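Local coordinates for protein importin subunit beta-1 (Saccharomyces cerevisiae, PDB 5OWU) that imports proteins into the nucleus as the beta subunit that works with importin alpha, the adaptor that binds classical nuclear localization signals in cargo, at residues 742-747 against 789-794; 730-735 against 779-784; 687-692 against 700-705; 658-663 against 696-701. All blocks are in the same frame, centred on the assembly; numbering follows the deposited sequence.

Contact 1 of 4, residues 742-747 against 789-794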
loop_
_atom_site.group_PDB
_atom_site.type_symbol
_atom_site.label_atom_id
_atom_site.label_comp_id
_atom_site.label_asym_id
_atom_site.label_seq_id
_atom_site.Cartn_x
_atom_site.Cartn_y
_atom_site.Cartn_z
ATOM N N GLU A 742 -0.570 -6.837 -1.422
ATOM C CA GLU A 742 -1.982 -6.636 -1.726
ATOM C C GLU A 742 -2.821 -7.798 -1.209
ATOM O O GLU A 742 -3.860 -7.594 -0.569
ATOM C CB GLU A 742 -2.175 -6.460 -3.232
ATOM C CG GLU A 742 -1.309 -5.373 -3.837
ATOM C CD GLU A 742 -1.815 -4.902 -5.186
ATOM O OE1 GLU A 742 -1.083 -4.150 -5.864
ATOM O OE2 GLU A 742 -2.944 -5.279 -5.567
ATOM N N ALA A 743 -2.376 -9.029 -1.466
ATOM C CA ALA A 743 -3.152 -10.194 -1.059
ATOM C C ALA A 743 -3.216 -10.318 0.457
ATOM O O ALA A 743 -4.286 -10.584 1.015
ATOM C CB ALA A 743 -2.561 -11.461 -1.669
ATOM N N LEU A 744 -2.086 -10.135 1.144
ATOM C CA LEU A 744 -2.101 -10.241 2.600
ATOM C C LEU A 744 -2.992 -9.167 3.215
ATOM O O LEU A 744 -3.735 -9.438 4.168
ATOM C CB LEU A 744 -0.673 -10.166 3.155
ATOM C CG LEU A 744 0.115 -8.852 3.111
ATOM C CD1 LEU A 744 -0.186 -7.958 4.315
ATOM C CD2 LEU A 744 1.609 -9.145 3.044
ATOM N N ASP A 745 -2.954 -7.947 2.669
ATOM C CA ASP A 745 -3.808 -6.886 3.195
ATOM C C ASP A 745 -5.282 -7.199 2.962
ATOM O O ASP A 745 -6.116 -7.006 3.859
ATOM C CB ASP A 745 -3.444 -5.545 2.560
ATOM C CG ASP A 745 -2.117 -5.007 3.054
ATOM O OD1 ASP A 745 -1.686 -5.401 4.160
ATOM O OD2 ASP A 745 -1.508 -4.185 2.337
ATOM N N TYR A 746 -5.626 -7.675 1.763
ATOM C CA TYR A 746 -7.004 -8.073 1.512
ATOM C C TYR A 746 -7.444 -9.147 2.498
ATOM O O TYR A 746 -8.543 -9.073 3.061
ATOM C CB TYR A 746 -7.175 -8.570 0.078
ATOM C CG TYR A 746 -8.570 -9.088 -0.176
ATOM C CD1 TYR A 746 -9.651 -8.216 -0.252
ATOM C CD2 TYR A 746 -8.816 -10.450 -0.313
ATOM C CE1 TYR A 746 -10.933 -8.682 -0.469
ATOM C CE2 TYR A 746 -10.097 -10.928 -0.532
ATOM C CZ TYR A 746 -11.152 -10.038 -0.607
ATOM O OH TYR A 746 -12.428 -10.504 -0.826
ATOM N N GLN A 747 -6.595 -10.152 2.725
ATOM C CA GLN A 747 -6.939 -11.196 3.683
ATOM C C GLN A 747 -7.185 -10.605 5.064
ATOM O O GLN A 747 -8.090 -11.045 5.783
ATOM C CB GLN A 747 -5.836 -12.248 3.745
ATOM C CG GLN A 747 -6.206 -13.474 4.566
ATOM C CD GLN A 747 -5.081 -13.938 5.474
ATOM O OE1 GLN A 747 -4.295 -13.132 5.972
ATOM N NE2 GLN A 747 -4.999 -15.247 5.693
ATOM N N ASP A 789 -1.338 -13.127 14.192
ATOM C CA ASP A 789 -0.887 -12.197 13.162
ATOM C C ASP A 789 -0.854 -10.785 13.723
ATOM O O ASP A 789 -1.911 -10.272 14.125
ATOM C CB ASP A 789 -1.801 -12.255 11.943
ATOM C CG ASP A 789 -1.297 -11.394 10.789
ATOM O OD1 ASP A 789 -0.614 -10.375 11.041
ATOM O OD2 ASP A 789 -1.582 -11.738 9.623
ATOM N N PRO A 790 0.307 -10.113 13.752
ATOM C CA PRO A 790 0.351 -8.737 14.283
ATOM C C PRO A 790 -0.530 -7.756 13.528
ATOM O O PRO A 790 -1.021 -6.790 14.125
ATOM C CB PRO A 790 1.835 -8.360 14.156
ATOM C CG PRO A 790 2.557 -9.652 14.062
ATOM C CD PRO A 790 1.644 -10.584 13.349
ATOM N N GLN A 791 -0.726 -7.953 12.225
ATOM C CA GLN A 791 -1.615 -7.067 11.488
ATOM C C GLN A 791 -3.013 -7.053 12.091
ATOM O O GLN A 791 -3.769 -6.102 11.859
ATOM C CB GLN A 791 -1.665 -7.490 10.020
ATOM C CG GLN A 791 -0.307 -7.478 9.333
ATOM C CD GLN A 791 -0.406 -7.808 7.857
ATOM O OE1 GLN A 791 -0.307 -6.924 7.004
ATOM N NE2 GLN A 791 -0.607 -9.088 7.547
ATOM N N LEU A 792 -3.363 -8.078 12.869
ATOM C CA LEU A 792 -4.628 -8.125 13.593
ATOM C C LEU A 792 -4.472 -7.668 15.042
ATOM O O LEU A 792 -5.080 -6.672 15.448
ATOM C CB LEU A 792 -5.213 -9.546 13.531
ATOM C CG LEU A 792 -5.740 -9.976 12.157
ATOM C CD1 LEU A 792 -6.017 -11.480 12.104
ATOM C CD2 LEU A 792 -7.003 -9.195 11.802
ATOM N N TYR A 793 -3.658 -8.365 15.839
ATOM C CA TYR A 793 -3.682 -8.081 17.270
ATOM C C TYR A 793 -3.052 -6.738 17.611
ATOM O O TYR A 793 -3.417 -6.143 18.630
ATOM C CB TYR A 793 -3.020 -9.212 18.072
ATOM C CG TYR A 793 -1.515 -9.367 17.945
ATOM C CD1 TYR A 793 -0.643 -8.521 18.628
ATOM C CD2 TYR A 793 -0.966 -10.395 17.184
ATOM C CE1 TYR A 793 0.734 -8.676 18.526
ATOM C CE2 TYR A 793 0.404 -10.560 17.081
ATOM C CZ TYR A 793 1.249 -9.698 17.753
ATOM O OH TYR A 793 2.610 -9.862 17.648
ATOM N N SER A 794 -2.142 -6.227 16.776
ATOM C CA SER A 794 -1.544 -4.922 17.046
ATOM C C SER A 794 -2.551 -3.784 16.902
ATOM O O SER A 794 -2.298 -2.685 17.407
ATOM C CB SER A 794 -0.352 -4.681 16.115
ATOM O OG SER A 794 -0.763 -4.542 14.766
HETATM O O HOH W 1 -3.645 -13.361 8.644
#

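Contact 2 of 4, residues 730-735 against 779-784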
loop_
_atom_site.group_PDB
_atom_site.type_symbol
_atom_site.label_atom_id
_atom_site.label_comp_id
_atom_site.label_asym_id
_atom_site.label_seq_id
_atom_site.Cartn_x
_atom_site.Cartn_y
_atom_site.Cartn_z
ATOM N N ALA A 730 -15.504 -20.409 5.858
ATOM C CA ALA A 730 -14.822 -20.434 4.575
ATOM C C ALA A 730 -13.908 -19.227 4.451
ATOM O O ALA A 730 -12.773 -19.337 3.970
ATOM C CB ALA A 730 -15.838 -20.479 3.433
ATOM N N ALA A 731 -14.365 -18.074 4.950
ATOM C CA ALA A 731 -13.579 -16.856 4.815
ATOM C C ALA A 731 -12.351 -16.884 5.715
ATOM O O ALA A 731 -11.271 -16.436 5.310
ATOM C CB ALA A 731 -14.441 -15.637 5.131
ATOM N N GLN A 732 -12.479 -17.398 6.939
ATOM C CA GLN A 732 -11.344 -17.315 7.851
ATOM C C GLN A 732 -10.253 -18.317 7.499
ATOM O O GLN A 732 -9.096 -18.112 7.881
ATOM C CB GLN A 732 -11.799 -17.509 9.300
ATOM C CG GLN A 732 -12.093 -18.940 9.715
ATOM C CD GLN A 732 -12.755 -19.001 11.074
ATOM O OE1 GLN A 732 -13.572 -18.146 11.410
ATOM N NE2 GLN A 732 -12.396 -20.004 11.870
ATOM N N ASN A 733 -10.590 -19.375 6.764
ATOM C CA ASN A 733 -9.634 -20.387 6.342
ATOM C C ASN A 733 -9.107 -20.145 4.937
ATOM O O ASN A 733 -8.404 -21.001 4.393
ATOM C CB ASN A 733 -10.270 -21.774 6.423
ATOM C CG ASN A 733 -10.431 -22.250 7.846
ATOM O OD1 ASN A 733 -9.656 -21.875 8.728
ATOM N ND2 ASN A 733 -11.434 -23.076 8.081
ATOM N N THR A 734 -9.441 -19.010 4.332
ATOM C CA THR A 734 -8.903 -18.663 3.023
ATOM C C THR A 734 -7.513 -18.064 3.202
ATOM O O THR A 734 -7.358 -17.009 3.829
ATOM C CB THR A 734 -9.828 -17.682 2.304
ATOM O OG1 THR A 734 -11.099 -18.304 2.066
ATOM C CG2 THR A 734 -9.220 -17.247 0.969
ATOM N N LYS A 735 -6.503 -18.743 2.667
ATOM C CA LYS A 735 -5.150 -18.220 2.710
ATOM C C LYS A 735 -5.031 -17.007 1.794
ATOM O O LYS A 735 -5.867 -16.794 0.914
ATOM C CB LYS A 735 -4.147 -19.289 2.281
ATOM C CG LYS A 735 -4.254 -20.600 3.042
ATOM C CD LYS A 735 -3.999 -20.412 4.531
ATOM C CE LYS A 735 -4.076 -21.733 5.280
ATOM N NZ LYS A 735 -5.414 -22.381 5.145
ATOM N N ILE A 779 -15.183 -20.150 16.369
ATOM C CA ILE A 779 -14.881 -18.770 16.729
ATOM C C ILE A 779 -13.518 -18.695 17.398
ATOM O O ILE A 779 -12.726 -17.782 17.134
ATOM C CB ILE A 779 -15.997 -18.205 17.625
ATOM C CG1 ILE A 779 -17.312 -18.150 16.830
ATOM C CG2 ILE A 779 -15.631 -16.810 18.147
ATOM C CD1 ILE A 779 -18.520 -17.876 17.664
ATOM N N PHE A 780 -13.204 -19.678 18.247
ATOM C CA PHE A 780 -11.913 -19.670 18.920
ATOM C C PHE A 780 -10.768 -19.885 17.940
ATOM O O PHE A 780 -9.693 -19.305 18.122
ATOM C CB PHE A 780 -11.895 -20.717 20.032
ATOM C CG PHE A 780 -12.191 -20.144 21.381
ATOM C CD1 PHE A 780 -11.166 -19.666 22.174
ATOM C CD2 PHE A 780 -13.495 -20.053 21.846
ATOM C CE1 PHE A 780 -11.430 -19.125 23.415
ATOM C CE2 PHE A 780 -13.765 -19.515 23.084
ATOM C CZ PHE A 780 -12.728 -19.045 23.869
ATOM N N GLN A 781 -10.978 -20.685 16.889
ATOM C CA GLN A 781 -9.968 -20.792 15.839
ATOM C C GLN A 781 -9.708 -19.431 15.210
ATOM O O GLN A 781 -8.549 -19.029 15.009
ATOM C CB GLN A 781 -10.410 -21.794 14.772
ATOM C CG GLN A 781 -10.515 -23.236 15.255
ATOM C CD GLN A 781 -11.175 -24.147 14.228
ATOM O OE1 GLN A 781 -11.221 -23.831 13.036
ATOM N NE2 GLN A 781 -11.703 -25.277 14.692
ATOM N N PHE A 782 -10.779 -18.694 14.895
ATOM C CA PHE A 782 -10.571 -17.347 14.370
ATOM C C PHE A 782 -9.776 -16.492 15.354
ATOM O O PHE A 782 -8.825 -15.797 14.973
ATOM C CB PHE A 782 -11.899 -16.673 14.048
ATOM C CG PHE A 782 -11.739 -15.244 13.645
ATOM C CD1 PHE A 782 -11.343 -14.917 12.357
ATOM C CD2 PHE A 782 -11.934 -14.228 14.564
ATOM C CE1 PHE A 782 -11.170 -13.601 11.989
ATOM C CE2 PHE A 782 -11.766 -12.910 14.199
ATOM C CZ PHE A 782 -11.382 -12.596 12.910
ATOM N N ILE A 783 -10.167 -16.515 16.629
ATOM C CA ILE A 783 -9.498 -15.677 17.619
ATOM C C ILE A 783 -8.015 -16.021 17.676
ATOM O O ILE A 783 -7.158 -15.132 17.768
ATOM C CB ILE A 783 -10.184 -15.817 18.991
ATOM C CG1 ILE A 783 -11.641 -15.334 18.897
ATOM C CG2 ILE A 783 -9.424 -15.022 20.047
ATOM C CD1 ILE A 783 -12.444 -15.432 20.189
ATOM N N ALA A 784 -7.687 -17.311 17.596
ATOM C CA ALA A 784 -6.288 -17.715 17.531
ATOM C C ALA A 784 -5.596 -17.066 16.342
ATOM O O ALA A 784 -4.460 -16.586 16.458
ATOM C CB ALA A 784 -6.182 -19.240 17.454
#

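Contact 3 of 4, residues 687-692 against 700-705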
loop_
_atom_site.group_PDB
_atom_site.type_symbol
_atom_site.label_atom_id
_atom_site.label_comp_id
_atom_site.label_asym_id
_atom_site.label_seq_id
_atom_site.Cartn_x
_atom_site.Cartn_y
_atom_site.Cartn_z
ATOM N N GLN A 687 -27.408 -13.700 -2.248
ATOM C CA GLN A 687 -27.157 -13.686 -3.683
ATOM C C GLN A 687 -25.871 -12.926 -3.993
ATOM O O GLN A 687 -25.002 -13.422 -4.722
ATOM C CB GLN A 687 -28.343 -13.060 -4.415
ATOM C CG GLN A 687 -29.672 -13.755 -4.164
ATOM C CD GLN A 687 -30.865 -12.864 -4.479
ATOM O OE1 GLN A 687 -30.859 -12.122 -5.463
ATOM N NE2 GLN A 687 -31.891 -12.923 -3.632
ATOM N N MET A 688 -25.716 -11.732 -3.411
ATOM C CA MET A 688 -24.605 -10.865 -3.792
ATOM C C MET A 688 -23.269 -11.558 -3.573
ATOM O O MET A 688 -22.432 -11.621 -4.480
ATOM C CB MET A 688 -24.654 -9.564 -2.997
ATOM C CG MET A 688 -25.812 -8.656 -3.337
ATOM S SD MET A 688 -26.073 -7.436 -2.036
ATOM C CE MET A 688 -24.466 -6.654 -1.971
ATOM N N ILE A 689 -23.051 -12.083 -2.366
ATOM C CA ILE A 689 -21.772 -12.697 -2.042
ATOM C C ILE A 689 -21.561 -14.005 -2.787
ATOM O O ILE A 689 -20.437 -14.519 -2.807
ATOM C CB ILE A 689 -21.656 -12.889 -0.513
ATOM C CG1 ILE A 689 -20.187 -13.065 -0.112
ATOM C CG2 ILE A 689 -22.517 -14.068 -0.027
ATOM C CD1 ILE A 689 -19.939 -13.003 1.385
ATOM N N SER A 690 -22.607 -14.544 -3.418
ATOM C CA SER A 690 -22.486 -15.742 -4.237
ATOM C C SER A 690 -22.266 -15.427 -5.711
ATOM O O SER A 690 -22.166 -16.356 -6.519
ATOM C CB SER A 690 -23.739 -16.612 -4.091
ATOM O OG SER A 690 -24.687 -16.317 -5.105
ATOM N N ASN A 691 -22.193 -14.150 -6.080
ATOM C CA ASN A 691 -22.043 -13.756 -7.476
ATOM C C ASN A 691 -20.564 -13.765 -7.853
ATOM O O ASN A 691 -19.774 -13.052 -7.218
ATOM C CB ASN A 691 -22.624 -12.374 -7.698
ATOM C CG ASN A 691 -22.740 -12.017 -9.159
ATOM O OD1 ASN A 691 -21.992 -12.517 -9.998
ATOM N ND2 ASN A 691 -23.684 -11.144 -9.476
ATOM N N PRO A 692 -20.141 -14.549 -8.853
ATOM C CA PRO A 692 -18.715 -14.535 -9.228
ATOM C C PRO A 692 -18.241 -13.204 -9.785
ATOM O O PRO A 692 -17.053 -12.883 -9.658
ATOM C CB PRO A 692 -18.615 -15.653 -10.276
ATOM C CG PRO A 692 -19.757 -16.554 -9.973
ATOM C CD PRO A 692 -20.862 -15.658 -9.503
ATOM N N PRO A 700 -15.819 -8.729 2.252
ATOM C CA PRO A 700 -15.754 -8.284 3.656
ATOM C C PRO A 700 -16.958 -7.457 4.084
ATOM O O PRO A 700 -17.518 -7.694 5.166
ATOM C CB PRO A 700 -14.443 -7.479 3.709
ATOM C CG PRO A 700 -14.078 -7.203 2.280
ATOM C CD PRO A 700 -14.627 -8.331 1.486
ATOM N N ALA A 701 -17.394 -6.511 3.250
ATOM C CA ALA A 701 -18.541 -5.678 3.597
ATOM C C ALA A 701 -19.744 -6.533 3.983
ATOM O O ALA A 701 -20.321 -6.374 5.068
ATOM C CB ALA A 701 -18.887 -4.757 2.427
ATOM N N VAL A 702 -20.110 -7.481 3.122
ATOM C CA VAL A 702 -21.259 -8.330 3.422
ATOM C C VAL A 702 -21.030 -9.084 4.725
ATOM O O VAL A 702 -21.912 -9.131 5.594
ATOM C CB VAL A 702 -21.545 -9.274 2.242
ATOM C CG1 VAL A 702 -22.664 -10.244 2.581
ATOM C CG2 VAL A 702 -21.923 -8.449 1.024
ATOM N N LEU A 703 -19.836 -9.650 4.912
ATOM C CA LEU A 703 -19.588 -10.353 6.164
ATOM C C LEU A 703 -19.866 -9.428 7.340
ATOM O O LEU A 703 -20.629 -9.771 8.256
ATOM C CB LEU A 703 -18.154 -10.888 6.202
ATOM C CG LEU A 703 -17.818 -12.018 5.220
ATOM C CD1 LEU A 703 -16.345 -12.380 5.314
ATOM C CD2 LEU A 703 -18.670 -13.258 5.455
ATOM N N SER A 704 -19.329 -8.205 7.286
ATOM C CA SER A 704 -19.508 -7.297 8.409
ATOM C C SER A 704 -20.982 -7.016 8.644
ATOM O O SER A 704 -21.431 -6.951 9.796
ATOM C CB SER A 704 -18.746 -5.995 8.169
ATOM O OG SER A 704 -17.360 -6.246 8.095
ATOM N N VAL A 705 -21.762 -6.884 7.565
ATOM C CA VAL A 705 -23.141 -6.460 7.760
ATOM C C VAL A 705 -23.950 -7.600 8.349
ATOM O O VAL A 705 -24.932 -7.363 9.066
ATOM C CB VAL A 705 -23.746 -5.913 6.448
ATOM C CG1 VAL A 705 -24.331 -7.017 5.569
ATOM C CG2 VAL A 705 -24.800 -4.868 6.754
#

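Contact 4 of 4, residues 658-663 against 696-701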
loop_
_atom_site.group_PDB
_atom_site.type_symbol
_atom_site.label_atom_id
_atom_site.label_comp_id
_atom_site.label_asym_id
_atom_site.label_seq_id
_atom_site.Cartn_x
_atom_site.Cartn_y
_atom_site.Cartn_z
ATOM N N THR A 658 -21.298 0.678 -0.727
ATOM C CA THR A 658 -21.950 1.755 0.001
ATOM C C THR A 658 -23.409 1.422 0.281
ATOM O O THR A 658 -23.936 1.798 1.333
ATOM C CB THR A 658 -21.821 3.057 -0.788
ATOM O OG1 THR A 658 -20.439 3.275 -1.107
ATOM C CG2 THR A 658 -22.334 4.233 0.024
ATOM N N ALA A 659 -24.064 0.701 -0.629
ATOM C CA ALA A 659 -25.427 0.248 -0.372
ATOM C C ALA A 659 -25.466 -0.736 0.798
ATOM O O ALA A 659 -26.375 -0.682 1.645
ATOM C CB ALA A 659 -26.012 -0.373 -1.645
ATOM N N VAL A 660 -24.475 -1.631 0.880
ATOM C CA VAL A 660 -24.340 -2.462 2.076
ATOM C C VAL A 660 -24.182 -1.581 3.306
ATOM O O VAL A 660 -24.703 -1.893 4.383
ATOM C CB VAL A 660 -23.162 -3.441 1.941
ATOM C CG1 VAL A 660 -22.923 -4.176 3.266
ATOM C CG2 VAL A 660 -23.422 -4.447 0.841
ATOM N N GLY A 661 -23.450 -0.473 3.170
ATOM C CA GLY A 661 -23.320 0.454 4.282
ATOM C C GLY A 661 -24.637 1.090 4.672
ATOM O O GLY A 661 -24.858 1.411 5.847
ATOM N N PHE A 662 -25.528 1.294 3.700
ATOM C CA PHE A 662 -26.885 1.717 4.026
ATOM C C PHE A 662 -27.582 0.672 4.884
ATOM O O PHE A 662 -28.208 0.999 5.901
ATOM C CB PHE A 662 -27.689 1.965 2.752
ATOM C CG PHE A 662 -29.127 2.320 3.008
ATOM C CD1 PHE A 662 -29.492 3.622 3.290
ATOM C CD2 PHE A 662 -30.110 1.348 2.976
ATOM C CE1 PHE A 662 -30.816 3.954 3.529
ATOM C CE2 PHE A 662 -31.435 1.671 3.218
ATOM C CZ PHE A 662 -31.787 2.977 3.495
ATOM N N ILE A 663 -27.491 -0.600 4.483
ATOM C CA ILE A 663 -28.092 -1.653 5.303
ATOM C C ILE A 663 -27.520 -1.607 6.717
ATOM O O ILE A 663 -28.258 -1.695 7.707
ATOM C CB ILE A 663 -27.893 -3.032 4.647
ATOM C CG1 ILE A 663 -28.533 -3.058 3.262
ATOM C CG2 ILE A 663 -28.510 -4.133 5.522
ATOM C CD1 ILE A 663 -28.229 -4.313 2.462
ATOM N N ARG A 696 -13.780 -7.880 -5.116
ATOM C CA ARG A 696 -13.292 -8.479 -3.879
ATOM C C ARG A 696 -13.794 -7.710 -2.660
ATOM O O ARG A 696 -14.234 -8.314 -1.673
ATOM C CB ARG A 696 -11.762 -8.551 -3.905
ATOM C CG ARG A 696 -11.049 -7.206 -3.944
ATOM C CD ARG A 696 -9.535 -7.361 -3.802
ATOM N NE ARG A 696 -8.938 -8.169 -4.869
ATOM C CZ ARG A 696 -8.483 -9.414 -4.735
ATOM N NH1 ARG A 696 -8.534 -10.046 -3.569
ATOM N NH2 ARG A 696 -7.963 -10.037 -5.784
ATOM N N GLU A 697 -13.786 -6.375 -2.730
ATOM C CA GLU A 697 -14.158 -5.555 -1.580
ATOM C C GLU A 697 -15.576 -5.836 -1.096
ATOM O O GLU A 697 -15.913 -5.469 0.032
ATOM C CB GLU A 697 -14.025 -4.066 -1.914
ATOM C CG GLU A 697 -12.596 -3.581 -2.168
ATOM C CD GLU A 697 -12.094 -3.882 -3.574
ATOM O OE1 GLU A 697 -12.922 -4.174 -4.462
ATOM O OE2 GLU A 697 -10.866 -3.828 -3.795
ATOM N N LEU A 698 -16.413 -6.472 -1.920
ATOM C CA LEU A 698 -17.778 -6.767 -1.498
ATOM C C LEU A 698 -17.800 -7.833 -0.415
ATOM O O LEU A 698 -18.577 -7.733 0.543
ATOM C CB LEU A 698 -18.618 -7.198 -2.699
ATOM C CG LEU A 698 -20.122 -7.310 -2.424
ATOM C CD1 LEU A 698 -20.752 -5.932 -2.269
ATOM C CD2 LEU A 698 -20.825 -8.097 -3.515
ATOM N N LYS A 699 -16.943 -8.846 -0.535
ATOM C CA LYS A 699 -16.985 -9.953 0.419
ATOM C C LYS A 699 -16.851 -9.484 1.864
ATOM O O LYS A 699 -17.725 -9.817 2.683
ATOM C CB LYS A 699 -15.909 -10.981 0.051
ATOM C CG LYS A 699 -15.671 -12.060 1.090
ATOM C CD LYS A 699 -15.138 -13.342 0.449
ATOM C CE LYS A 699 -14.236 -14.110 1.400
ATOM N NZ LYS A 699 -14.072 -15.545 1.013
ATOM N N PRO A 700 -15.819 -8.729 2.252
ATOM C CA PRO A 700 -15.754 -8.284 3.656
ATOM C C PRO A 700 -16.958 -7.457 4.084
ATOM O O PRO A 700 -17.518 -7.694 5.166
ATOM C CB PRO A 700 -14.443 -7.479 3.709
ATOM C CG PRO A 700 -14.078 -7.203 2.280
ATOM C CD PRO A 700 -14.627 -8.331 1.486
ATOM N N ALA A 701 -17.394 -6.511 3.250
ATOM C CA ALA A 701 -18.541 -5.678 3.597
ATOM C C ALA A 701 -19.744 -6.533 3.983
ATOM O O ALA A 701 -20.321 -6.374 5.068
ATOM C CB ALA A 701 -18.887 -4.757 2.427
#

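Contact 1 of 4, residues 742-747 against 789-794
Leu-744 and Gln-791 make the main touch between the start of helix 741-764 and the short helix 790-793. The Leu-744 side chain carries its CG between the backbone N and the carbonyl carbon (chi1 70°). This turn lays CD1 against the Gln-791 amide. The two side chains cross at about a right angle. The closeness of CD1 to the amide in the model is doubtful and carries no weight.

Next along the helix, Asp-745 points its CB away from the partner, but its carboxylate bends back. Asp-745 OD1 stops 3.5 Å from Gln-791 OE1, two oxygens with no hydrogen bond between them. The Asp-745 carboxylate and the Gln-791 amide are turned 53° from each other. With an alanine in place of Gln-791, Leu-744 CD1 would probably lose its cover here and a gap would open between the helices.

The contact joins HEAT 17 to HEAT 18 of the solenoid, at its surface.

One turn after Leu-744, Gln-747 works through water. A single water donates to Gln-747 OE1 (2.8 Å) and to Asp-789 OD2, so it bridges the two segments. Asp-789 is also the N-cap of helix 790-793. Its other oxygen, OD1, takes the N-H of Gln-791, with Gln-791 N 2.7 Å from Asp-789 OD1, on the anti side and 33° out of the carboxylate plane.

Contact 2 of 4, residues 730-735 against 779-784
The Gln-732 amide is gripped at both ends while it packs against Phe-782. Its OE1 accepts a hydrogen bond from Tyr-758 OH, and its NE2 donates to Thr-778 O. These two bonds probably fix the rotation of the amide. Its CG sits between the backbone N and the carbonyl carbon (chi1 77°), and the extended chain beyond it carries the amide across to helix 776-788.

There Gln-732 OE1 rests 3.5 Å from Phe-782 CB. The amide and ring planes are 39° apart. Closer to the backbone, Gln-732 CB meets the edge of the Phe-782 ring, 4.0 Å from Phe-782 CD1. On the nitrogen side, Gln-732 NE2 passes 3.9 Å from Gln-781 CB. The two glutamine amides are turned 71° from each other and are not bonded.

Gln-732 is the last residue of helix 718-732 in HEAT 17, and its carbonyl O also accepts from Gln-785 NE2. The partner helix belongs to HEAT 18. A leucine in place of Gln-732 would probably leave Tyr-758 OH and Thr-778 O without their mate.

The joint is therefore mixed: a buried amide spends its hydrogen bonds on Tyr-758 and Thr-778, while its oxygen and the Gln-732 CB lie against Phe-782 by van der Waals contact.

Contact 3 of 4, residues 687-692 against 700-705
Ile-689 and Val-702 fit together as bump and hollow. The Ile-689 chain is stretched out, with CG1 anti to the backbone N (chi1 -160°) and CD1 carried straight on. Val-702 CG1 settles into the shallow saddle along this chain, 4.2 Å from Ile-689 CB. It lies at a similar distance, 4.1 Å, from Ile-689 CD1. The tip of the isoleucine continues past the valine and reaches Leu-703, where Ile-689 CD1 comes within 4.3 Å of Leu-703 CD2. Ile-689 CD1 is therefore lodged between two successive side chains of the second helix.

These segments belong to the two helices of HEAT 16, 675-689 and 698-713, which form the helical hairpin of the repeat. The contact lies near the C-terminal part of the first helix. Close by, Gln-687 O accepts from both Ser-690 N and Ser-690 OG, which come from the same face of the carbonyl.

The other branch of the valine has its own neighbour. The final turn of the Met-688 chain (chi3 57°) brings the methyl forward, and Met-688 CE meets Val-702 CG2 at 4.3 Å. Val-702 thus gives one methyl to each of two consecutive residues. Leu-685, one turn earlier on the first helix, also touches Val-702.

Contact 4 of 4, residues 658-663 against 696-701
The seam between HEAT 15 and HEAT 16 includes this contact, in which Val-660 of helix 655-669 meets Ala-701 and Leu-698. Val-660 is the side chain that carries it. Its two methyls part over helix 698-713, each with a different target.

CG1 stands anti to the backbone N (chi1 173°) and is directed at Ala-701. Val-660 CG1 lies 4.2 Å from Ala-701 CB. It also comes over the backbone of that residue, with Val-660 CG1 3.9 Å from Ala-701 O. This is a van der Waals contact with a carbonyl group. The alanine side chain is short, and the backbones come near each other here: the CA atoms of Val-660 and Ala-701 are 6.8 Å apart.

CG2 lies beside the backbone N and takes the second target. Val-660 CG2 meets Leu-698 CD1 at 4.4 Å, a looser touch. The end of the Leu-698 side chain comes nearer to Val-660 than its base does. Leu-698 and Ala-701 are three residues apart, so both lie on the side of the helix turned to the valine. The contact is buried and wholly apolar in its side chains.

Met-688, from the first helix of HEAT 16, closes over the pair: its CE packs on both Val-660 CG2 and Leu-698 CD1. Helix 655-669 is backed in turn by helices 615-629 and 637-649, through Thr-658, Ala-659 and Phe-662. Helix 698-713 passes the packing on to helix 741-764, where Pro-700 meets Tyr-746 and Ala-753.

Overall arrangement
From the N terminus, contact 4 opens first, on helix 655-669. Contact 3 opens within its loop, on helix 675-689. Both close on helix 698-713, where they share Pro-700 and Ala-701. Contact 3 closes the short hairpin loop of HEAT 16, and contact 4 joins HEAT 15 to it. Contacts 2 and 1 come after both of these in the chain, and they cross each other: 730-735 and 742-747 come in turn, then 779-784 and 789-794. Both tie HEAT 17 to HEAT 18. The two pairs are linked by packing of Ala-731 on Leu-703 and by the approach of Tyr-746 OH to Arg-696 O. Together the contacts and these links span HEAT 15 to HEAT 18.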